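Local coordinates for pectate lyase 47 (Bacillus sp. TS-47, PDB 1VBL), which is a thermostable, calcium-binding pectate lyase of polysaccharide lyase family 1 that cleaves pectate, probably by beta-elimination, at residues I126-G140 and G149-I163. Sequence-based numbering, arbitrary orientation.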
ATOM      1  N   ILE A 126      -6.669   7.940 -14.050  1.00 14.13           N
ATOM      2  CA  ILE A 126      -5.808   6.825 -13.661  1.00 13.13           C
ATOM      3  C   ILE A 126      -6.215   5.979 -12.457  1.00 14.68           C
ATOM      4  O   ILE A 126      -5.706   4.870 -12.292  1.00 14.36           O
ATOM      5  CB  ILE A 126      -4.353   7.298 -13.445  1.00 13.78           C
ATOM      6  CG1 ILE A 126      -4.237   8.106 -12.151  1.00 12.98           C
ATOM      7  CG2 ILE A 126      -3.906   8.143 -14.647  1.00 14.20           C
ATOM      8  CD1 ILE A 126      -2.813   8.534 -11.834  1.00 16.04           C
ATOM      9  N   MET A 127      -7.102   6.488 -11.607  1.00 13.90           N
ATOM     10  CA  MET A 127      -7.541   5.699 -10.458  1.00 14.33           C
ATOM     11  C   MET A 127      -8.816   4.976 -10.870  1.00 14.48           C
ATOM     12  O   MET A 127      -9.874   5.590 -11.039  1.00 14.02           O
ATOM     13  CB  MET A 127      -7.784   6.590  -9.238  1.00 15.00           C
ATOM     14  CG  MET A 127      -6.510   7.233  -8.686  1.00 14.62           C
ATOM     15  SD  MET A 127      -5.107   6.070  -8.526  1.00 18.29           S
ATOM     16  CE  MET A 127      -5.744   4.959  -7.298  1.00 14.69           C
ATOM     17  N   VAL A 128      -8.691   3.666 -11.047  1.00 14.83           N
ATOM     18  CA  VAL A 128      -9.793   2.815 -11.486  1.00 14.47           C
ATOM     19  C   VAL A 128     -10.633   2.278 -10.332  1.00 15.25           C
ATOM     20  O   VAL A 128     -10.118   1.607  -9.436  1.00 15.62           O
ATOM     21  CB  VAL A 128      -9.243   1.617 -12.307  1.00 15.35           C
ATOM     22  CG1 VAL A 128     -10.376   0.733 -12.791  1.00 14.32           C
ATOM     23  CG2 VAL A 128      -8.430   2.132 -13.488  1.00 14.07           C
ATOM     24  N   TYR A 129     -11.931   2.574 -10.361  1.00 13.00           N
ATOM     25  CA  TYR A 129     -12.844   2.100  -9.324  1.00 13.80           C
ATOM     26  C   TYR A 129     -13.147   0.616  -9.507  1.00 14.07           C
ATOM     27  O   TYR A 129     -13.309   0.141 -10.636  1.00 12.58           O
ATOM     28  CB  TYR A 129     -14.161   2.877  -9.374  1.00 13.85           C
ATOM     29  CG  TYR A 129     -14.107   4.235  -8.723  1.00 16.30           C
ATOM     30  CD1 TYR A 129     -14.137   4.367  -7.335  1.00 18.00           C
ATOM     31  CD2 TYR A 129     -14.029   5.394  -9.494  1.00 16.63           C
ATOM     32  CE1 TYR A 129     -14.093   5.621  -6.731  1.00 19.76           C
ATOM     33  CE2 TYR A 129     -13.982   6.649  -8.903  1.00 20.14           C
ATOM     34  CZ  TYR A 129     -14.014   6.755  -7.523  1.00 21.21           C
ATOM     35  OH  TYR A 129     -13.957   7.998  -6.940  1.00 21.65           O
ATOM     36  N   VAL A 130     -13.230  -0.107  -8.394  1.00 13.10           N
ATOM     37  CA  VAL A 130     -13.534  -1.534  -8.424  1.00 13.52           C
ATOM     38  C   VAL A 130     -14.818  -1.768  -7.636  1.00 13.93           C
ATOM     39  O   VAL A 130     -14.932  -1.352  -6.481  1.00 16.39           O
ATOM     40  CB  VAL A 130     -12.395  -2.378  -7.793  1.00 13.08           C
ATOM     41  CG1 VAL A 130     -12.734  -3.869  -7.885  1.00 14.15           C
ATOM     42  CG2 VAL A 130     -11.079  -2.099  -8.504  1.00 12.41           C
ATOM     43  N   GLY A 131     -15.790  -2.421  -8.265  1.00 14.76           N
ATOM     44  CA  GLY A 131     -17.050  -2.689  -7.594  1.00 14.61           C
ATOM     45  C   GLY A 131     -16.979  -3.918  -6.703  1.00 14.97           C
ATOM     46  O   GLY A 131     -15.975  -4.631  -6.695  1.00 13.60           O
ATOM     47  N   SER A 132     -18.046  -4.168  -5.951  1.00 14.86           N
ATOM     48  CA  SER A 132     -18.105  -5.323  -5.059  1.00 15.23           C
ATOM     49  C   SER A 132     -18.137  -6.635  -5.841  1.00 15.24           C
ATOM     50  O   SER A 132     -18.514  -6.660  -7.014  1.00 16.65           O
ATOM     51  CB  SER A 132     -19.347  -5.236  -4.164  1.00 14.39           C
ATOM     52  OG  SER A 132     -19.280  -4.112  -3.305  1.00 13.36           O
ATOM     53  N   ASN A 133     -17.742  -7.719  -5.180  1.00 14.59           N
ATOM     54  CA  ASN A 133     -17.728  -9.048  -5.789  1.00 14.99           C
ATOM     55  C   ASN A 133     -16.907  -9.070  -7.071  1.00 16.08           C
ATOM     56  O   ASN A 133     -17.376  -9.503  -8.130  1.00 16.18           O
ATOM     57  CB  ASN A 133     -19.163  -9.495  -6.074  1.00 15.24           C
ATOM     58  CG  ASN A 133     -20.064  -9.307  -4.878  1.00 17.28           C
ATOM     59  OD1 ASN A 133     -19.738  -9.737  -3.771  1.00 16.35           O
ATOM     60  ND2 ASN A 133     -21.203  -8.657  -5.088  1.00 18.24           N
ATOM     61  N   THR A 134     -15.666  -8.617  -6.962  1.00 14.34           N
ATOM     62  CA  THR A 134     -14.783  -8.565  -8.109  1.00 14.58           C
ATOM     63  C   THR A 134     -13.463  -9.269  -7.834  1.00 14.72           C
ATOM     64  O   THR A 134     -12.916  -9.181  -6.735  1.00 14.08           O
ATOM     65  CB  THR A 134     -14.460  -7.100  -8.495  1.00 15.95           C
ATOM     66  OG1 THR A 134     -15.678  -6.362  -8.660  1.00 15.38           O
ATOM     67  CG2 THR A 134     -13.658  -7.053  -9.797  1.00 14.76           C
ATOM     68  N   SER A 135     -12.973  -9.984  -8.837  1.00 14.19           N
ATOM     69  CA  SER A 135     -11.684 -10.648  -8.746  1.00 15.23           C
ATOM     70  C   SER A 135     -10.889 -10.143  -9.942  1.00 14.40           C
ATOM     71  O   SER A 135     -11.296 -10.333 -11.086  1.00 15.58           O
ATOM     72  CB  SER A 135     -11.819 -12.176  -8.830  1.00 16.53           C
ATOM     73  OG  SER A 135     -12.291 -12.731  -7.612  1.00 15.87           O
ATOM     74  N   ILE A 136      -9.783  -9.460  -9.670  1.00 13.04           N
ATOM     75  CA  ILE A 136      -8.916  -8.964 -10.730  1.00 12.91           C
ATOM     76  C   ILE A 136      -7.672  -9.824 -10.589  1.00 13.50           C
ATOM     77  O   ILE A 136      -6.954  -9.747  -9.584  1.00 12.00           O
ATOM     78  CB  ILE A 136      -8.584  -7.468 -10.545  1.00 13.55           C
ATOM     79  CG1 ILE A 136      -9.886  -6.657 -10.531  1.00 13.65           C
ATOM     80  CG2 ILE A 136      -7.680  -6.991 -11.680  1.00 13.48           C
ATOM     81  CD1 ILE A 136      -9.701  -5.156 -10.386  1.00 16.92           C
ATOM     82  N   ILE A 137      -7.442 -10.656 -11.600  1.00 13.19           N
ATOM     83  CA  ILE A 137      -6.342 -11.612 -11.593  1.00 14.03           C
ATOM     84  C   ILE A 137      -5.407 -11.486 -12.784  1.00 14.39           C
ATOM     85  O   ILE A 137      -5.846 -11.513 -13.933  1.00 15.15           O
ATOM     86  CB  ILE A 137      -6.904 -13.056 -11.595  1.00 15.08           C
ATOM     87  CG1 ILE A 137      -7.934 -13.222 -10.473  1.00 16.66           C
ATOM     88  CG2 ILE A 137      -5.771 -14.060 -11.479  1.00 15.18           C
ATOM     89  CD1 ILE A 137      -7.406 -12.962  -9.082  1.00 18.28           C
ATOM     90  N   GLY A 138      -4.111 -11.374 -12.505  1.00 13.89           N
ATOM     91  CA  GLY A 138      -3.143 -11.263 -13.575  1.00 12.74           C
ATOM     92  C   GLY A 138      -2.909 -12.602 -14.252  1.00 14.62           C
ATOM     93  O   GLY A 138      -2.973 -13.656 -13.612  1.00 13.30           O
ATOM     94  N   VAL A 139      -2.643 -12.563 -15.553  1.00 14.19           N
ATOM     95  CA  VAL A 139      -2.386 -13.778 -16.316  1.00 16.15           C
ATOM     96  C   VAL A 139      -0.892 -14.079 -16.389  1.00 16.42           C
ATOM     97  O   VAL A 139      -0.083 -13.198 -16.680  1.00 16.22           O
ATOM     98  CB  VAL A 139      -2.926 -13.655 -17.767  1.00 17.26           C
ATOM     99  CG1 VAL A 139      -2.516 -14.874 -18.583  1.00 17.61           C
ATOM    100  CG2 VAL A 139      -4.438 -13.508 -17.749  1.00 15.89           C
ATOM    101  N   GLY A 140      -0.533 -15.327 -16.108  1.00 17.27           N
ATOM    102  CA  GLY A 140       0.856 -15.744 -16.189  1.00 16.82           C
ATOM    103  C   GLY A 140       1.868 -15.042 -15.302  1.00 17.25           C
ATOM    104  O   GLY A 140       1.591 -14.713 -14.150  1.00 17.19           O
ATOM    105  N   GLY A 149      -3.802   3.189 -10.427  1.00 13.03           N
ATOM    106  CA  GLY A 149      -4.025   2.272  -9.327  1.00 12.15           C
ATOM    107  C   GLY A 149      -5.489   1.917  -9.200  1.00 13.67           C
ATOM    108  O   GLY A 149      -6.340   2.498  -9.883  1.00 12.82           O
ATOM    109  N   PHE A 150      -5.791   0.955  -8.335  1.00 12.96           N
ATOM    110  CA  PHE A 150      -7.172   0.547  -8.123  1.00 12.46           C
ATOM    111  C   PHE A 150      -7.732   1.224  -6.889  1.00 14.11           C
ATOM    112  O   PHE A 150      -7.082   1.269  -5.843  1.00 13.71           O
ATOM    113  CB  PHE A 150      -7.275  -0.971  -7.949  1.00 12.66           C
ATOM    114  CG  PHE A 150      -7.137  -1.736  -9.230  1.00 13.74           C
ATOM    115  CD1 PHE A 150      -8.008  -1.500 -10.293  1.00 14.34           C
ATOM    116  CD2 PHE A 150      -6.137  -2.692  -9.377  1.00 14.43           C
ATOM    117  CE1 PHE A 150      -7.882  -2.207 -11.487  1.00 16.65           C
ATOM    118  CE2 PHE A 150      -6.002  -3.405 -10.566  1.00 14.46           C
ATOM    119  CZ  PHE A 150      -6.875  -3.163 -11.624  1.00 15.34           C
ATOM    120  N   LEU A 151      -8.945   1.744  -7.024  1.00 13.97           N
ATOM    121  CA  LEU A 151      -9.624   2.411  -5.928  1.00 15.29           C
ATOM    122  C   LEU A 151     -10.739   1.475  -5.471  1.00 15.73           C
ATOM    123  O   LEU A 151     -11.745   1.299  -6.164  1.00 14.70           O
ATOM    124  CB  LEU A 151     -10.215   3.741  -6.407  1.00 17.10           C
ATOM    125  CG  LEU A 151     -10.182   4.938  -5.456  1.00 22.90           C
ATOM    126  CD1 LEU A 151      -8.738   5.323  -5.167  1.00 24.39           C
ATOM    127  CD2 LEU A 151     -10.912   6.121  -6.096  1.00 23.17           C
ATOM    128  N   ILE A 152     -10.538   0.855  -4.316  1.00 13.75           N
ATOM    129  CA  ILE A 152     -11.524  -0.059  -3.755  1.00 15.31           C
ATOM    130  C   ILE A 152     -12.239   0.771  -2.699  1.00 15.54           C
ATOM    131  O   ILE A 152     -11.882   0.744  -1.518  1.00 15.00           O
ATOM    132  CB  ILE A 152     -10.826  -1.281  -3.119  1.00 15.34           C
ATOM    133  CG1 ILE A 152      -9.905  -1.937  -4.154  1.00 15.37           C
ATOM    134  CG2 ILE A 152     -11.859  -2.292  -2.641  1.00 16.29           C
ATOM    135  CD1 ILE A 152      -9.073  -3.092  -3.613  1.00 16.42           C
ATOM    136  N   LYS A 153     -13.244   1.522  -3.146  1.00 15.10           N
ATOM    137  CA  LYS A 153     -13.983   2.428  -2.279  1.00 16.43           C
ATOM    138  C   LYS A 153     -15.451   2.091  -2.039  1.00 16.36           C
ATOM    139  O   LYS A 153     -16.233   1.954  -2.979  1.00 14.75           O
ATOM    140  CB  LYS A 153     -13.879   3.845  -2.843  1.00 17.27           C
ATOM    141  CG  LYS A 153     -14.511   4.912  -1.972  1.00 19.82           C
ATOM    142  CD  LYS A 153     -14.220   6.291  -2.531  1.00 22.84           C
ATOM    143  CE  LYS A 153     -14.711   7.390  -1.606  1.00 23.18           C
ATOM    144  NZ  LYS A 153     -14.235   8.720  -2.080  1.00 25.76           N
ATOM    145  N   ASN A 154     -15.808   1.982  -0.762  1.00 15.27           N
ATOM    146  CA  ASN A 154     -17.169   1.675  -0.341  1.00 17.33           C
ATOM    147  C   ASN A 154     -17.735   0.408  -0.967  1.00 16.82           C
ATOM    148  O   ASN A 154     -18.921   0.338  -1.287  1.00 17.37           O
ATOM    149  CB  ASN A 154     -18.098   2.859  -0.639  1.00 18.13           C
ATOM    150  CG  ASN A 154     -17.693   4.114   0.106  1.00 20.93           C
ATOM    151  OD1 ASN A 154     -17.515   4.095   1.325  1.00 20.42           O
ATOM    152  ND2 ASN A 154     -17.550   5.216  -0.620  1.00 22.55           N
ATOM    153  N   VAL A 155     -16.886  -0.597  -1.145  1.00 16.40           N
ATOM    154  CA  VAL A 155     -17.340  -1.858  -1.715  1.00 16.96           C
ATOM    155  C   VAL A 155     -16.966  -3.010  -0.795  1.00 16.84           C
ATOM    156  O   VAL A 155     -16.332  -2.804   0.242  1.00 16.71           O
ATOM    157  CB  VAL A 155     -16.735  -2.094  -3.119  1.00 17.20           C
ATOM    158  CG1 VAL A 155     -17.286  -1.068  -4.087  1.00 15.02           C
ATOM    159  CG2 VAL A 155     -15.213  -2.011  -3.066  1.00 16.02           C
ATOM    160  N   ASP A 156     -17.377  -4.218  -1.159  1.00 15.90           N
ATOM    161  CA  ASP A 156     -17.068  -5.388  -0.349  1.00 17.57           C
ATOM    162  C   ASP A 156     -16.761  -6.584  -1.226  1.00 15.09           C
ATOM    163  O   ASP A 156     -17.223  -6.666  -2.364  1.00 14.15           O
ATOM    164  CB  ASP A 156     -18.250  -5.765   0.560  1.00 21.49           C
ATOM    165  CG  ASP A 156     -18.753  -4.602   1.393  1.00 26.22           C
ATOM    166  OD1 ASP A 156     -19.544  -3.788   0.871  1.00 29.17           O
ATOM    167  OD2 ASP A 156     -18.353  -4.500   2.572  1.00 28.66           O
ATOM    168  N   ASN A 157     -15.971  -7.504  -0.686  1.00 14.82           N
ATOM    169  CA  ASN A 157     -15.640  -8.743  -1.369  1.00 13.64           C
ATOM    170  C   ASN A 157     -14.874  -8.570  -2.673  1.00 13.67           C
ATOM    171  O   ASN A 157     -15.425  -8.744  -3.766  1.00 13.05           O
ATOM    172  CB  ASN A 157     -16.940  -9.517  -1.609  1.00 13.56           C
ATOM    173  CG  ASN A 157     -16.696 -10.955  -1.946  1.00 14.24           C
ATOM    174  OD1 ASN A 157     -15.766 -11.567  -1.425  1.00 14.81           O
ATOM    175  ND2 ASN A 157     -17.541 -11.517  -2.803  1.00 15.23           N
ATOM    176  N   VAL A 158     -13.589  -8.255  -2.549  1.00 13.47           N
ATOM    177  CA  VAL A 158     -12.735  -8.031  -3.705  1.00 12.70           C
ATOM    178  C   VAL A 158     -11.418  -8.786  -3.572  1.00 12.77           C
ATOM    179  O   VAL A 158     -10.803  -8.802  -2.507  1.00 12.71           O
ATOM    180  CB  VAL A 158     -12.435  -6.523  -3.877  1.00 14.18           C
ATOM    181  CG1 VAL A 158     -11.487  -6.298  -5.050  1.00 11.80           C
ATOM    182  CG2 VAL A 158     -13.735  -5.766  -4.089  1.00 15.11           C
ATOM    183  N   ILE A 159     -11.000  -9.413  -4.665  1.00 11.63           N
ATOM    184  CA  ILE A 159      -9.757 -10.172  -4.698  1.00 11.68           C
ATOM    185  C   ILE A 159      -8.843  -9.633  -5.800  1.00 11.73           C
ATOM    186  O   ILE A 159      -9.263  -9.487  -6.945  1.00 12.11           O
ATOM    187  CB  ILE A 159     -10.020 -11.667  -4.993  1.00 11.96           C
ATOM    188  CG1 ILE A 159     -10.820 -12.305  -3.857  1.00 11.73           C
ATOM    189  CG2 ILE A 159      -8.696 -12.397  -5.186  1.00 10.30           C
ATOM    190  CD1 ILE A 159     -11.096 -13.797  -4.063  1.00 11.36           C
ATOM    191  N   ILE A 160      -7.595  -9.336  -5.449  1.00 12.65           N
ATOM    192  CA  ILE A 160      -6.619  -8.841  -6.419  1.00 12.09           C
ATOM    193  C   ILE A 160      -5.389  -9.733  -6.302  1.00 11.74           C
ATOM    194  O   ILE A 160      -4.771  -9.806  -5.238  1.00 11.16           O
ATOM    195  CB  ILE A 160      -6.192  -7.393  -6.119  1.00 13.19           C
ATOM    196  CG1 ILE A 160      -7.425  -6.496  -5.969  1.00 16.09           C
ATOM    197  CG2 ILE A 160      -5.268  -6.890  -7.235  1.00 11.23           C
ATOM    198  CD1 ILE A 160      -8.287  -6.404  -7.206  1.00 20.14           C
ATOM    199  N   ARG A 161      -5.025 -10.409  -7.388  1.00 10.96           N
ATOM    200  CA  ARG A 161      -3.880 -11.310  -7.338  1.00 10.75           C
ATOM    201  C   ARG A 161      -3.057 -11.392  -8.617  1.00 11.44           C
ATOM    202  O   ARG A 161      -3.537 -11.093  -9.712  1.00 11.32           O
ATOM    203  CB  ARG A 161      -4.340 -12.737  -7.012  1.00 10.69           C
ATOM    204  CG  ARG A 161      -5.248 -12.887  -5.800  1.00 11.40           C
ATOM    205  CD  ARG A 161      -5.698 -14.337  -5.652  1.00 12.53           C
ATOM    206  NE  ARG A 161      -4.636 -15.213  -5.160  1.00 13.64           N
ATOM    207  CZ  ARG A 161      -4.696 -16.544  -5.171  1.00 16.11           C
ATOM    208  NH1 ARG A 161      -5.766 -17.160  -5.663  1.00 13.99           N
ATOM    209  NH2 ARG A 161      -3.699 -17.262  -4.665  1.00 12.26           N
ATOM    210  N   ASN A 162      -1.811 -11.818  -8.443  1.00 12.74           N
ATOM    211  CA  ASN A 162      -0.867 -12.051  -9.530  1.00 11.31           C
ATOM    212  C   ASN A 162      -0.557 -10.898 -10.477  1.00 12.43           C
ATOM    213  O   ASN A 162      -0.364 -11.109 -11.676  1.00 11.44           O
ATOM    214  CB  ASN A 162      -1.346 -13.261 -10.330  1.00 14.13           C
ATOM    215  CG  ASN A 162      -0.222 -13.948 -11.073  1.00 13.01           C
ATOM    216  OD1 ASN A 162       0.874 -14.113 -10.540  1.00 14.51           O
ATOM    217  ND2 ASN A 162      -0.491 -14.364 -12.301  1.00 14.03           N
ATOM    218  N   ILE A 163      -0.481  -9.683  -9.944  1.00 11.07           N
ATOM    219  CA  ILE A 163      -0.179  -8.529 -10.779  1.00 10.90           C
ATOM    220  C   ILE A 163       1.015  -7.744 -10.240  1.00 11.73           C
ATOM    221  O   ILE A 163       1.202  -7.633  -9.030  1.00  9.51           O
ATOM    222  CB  ILE A 163      -1.398  -7.578 -10.865  1.00 12.41           C
ATOM    223  CG1 ILE A 163      -2.550  -8.279 -11.589  1.00 12.93           C
ATOM    224  CG2 ILE A 163      -1.013  -6.287 -11.572  1.00 10.89           C
ATOM    225  CD1 ILE A 163      -3.871  -7.541 -11.488  1.00 15.02           C
TER
HETATM  226  O   HOH W   1     -14.847   1.345  -5.394  1.00 13.79           O
HETATM  227  O   HOH W   2     -21.347  -4.001  -1.576  1.00 43.18           O
HETATM  228  O   HOH W   3       1.786 -11.874 -13.486  1.00 12.68           O
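The ring of F150 takes CD1 of I136 on one face in a CH-pi contact, the methyl 3.8 Å from the F150 centroid, while V128 O lies at the edge, in plane. V130 CG2 approaches obliquely; a flat ring suits a place where a methyl lies over its face. On the sheet's other side L151 CD2 meets the Y129 ring at an angle, 3.3 Å from Y129 CE1, with K153 CD and a water at that ring's edge. G149 suits its place because a beta carbon there would crowd CE of M127. Two consecutive coils of the right-handed parallel beta-helix of pectate lyases stack here, 127-129 on 149-153 and 134-138 on 156-161, with inward-facing I136 and I160 side by side (I136 CB to I160 CD1, 3.5 Å). At the turn N157 ND2 donates almost straight (172°) to an in-plane lone pair of N133 OD1 at 3.0 Å; S56 and T22 hold the other ends. N133, N157 and N162 have positive phi (57° at N162), which asparagine tolerates better than most residues, and its amide can donate and accept at once. In N162 a chi1 of -156° swings CG away from the backbone N, bringing ND2 to G138 O (2.9 Å), above the carbonyl plane, and G140 O (2.8 Å), while OD1 accepts from G413. A leucine here would probably leave both carbonyls without this donor and the 138-140 turn less firmly tied.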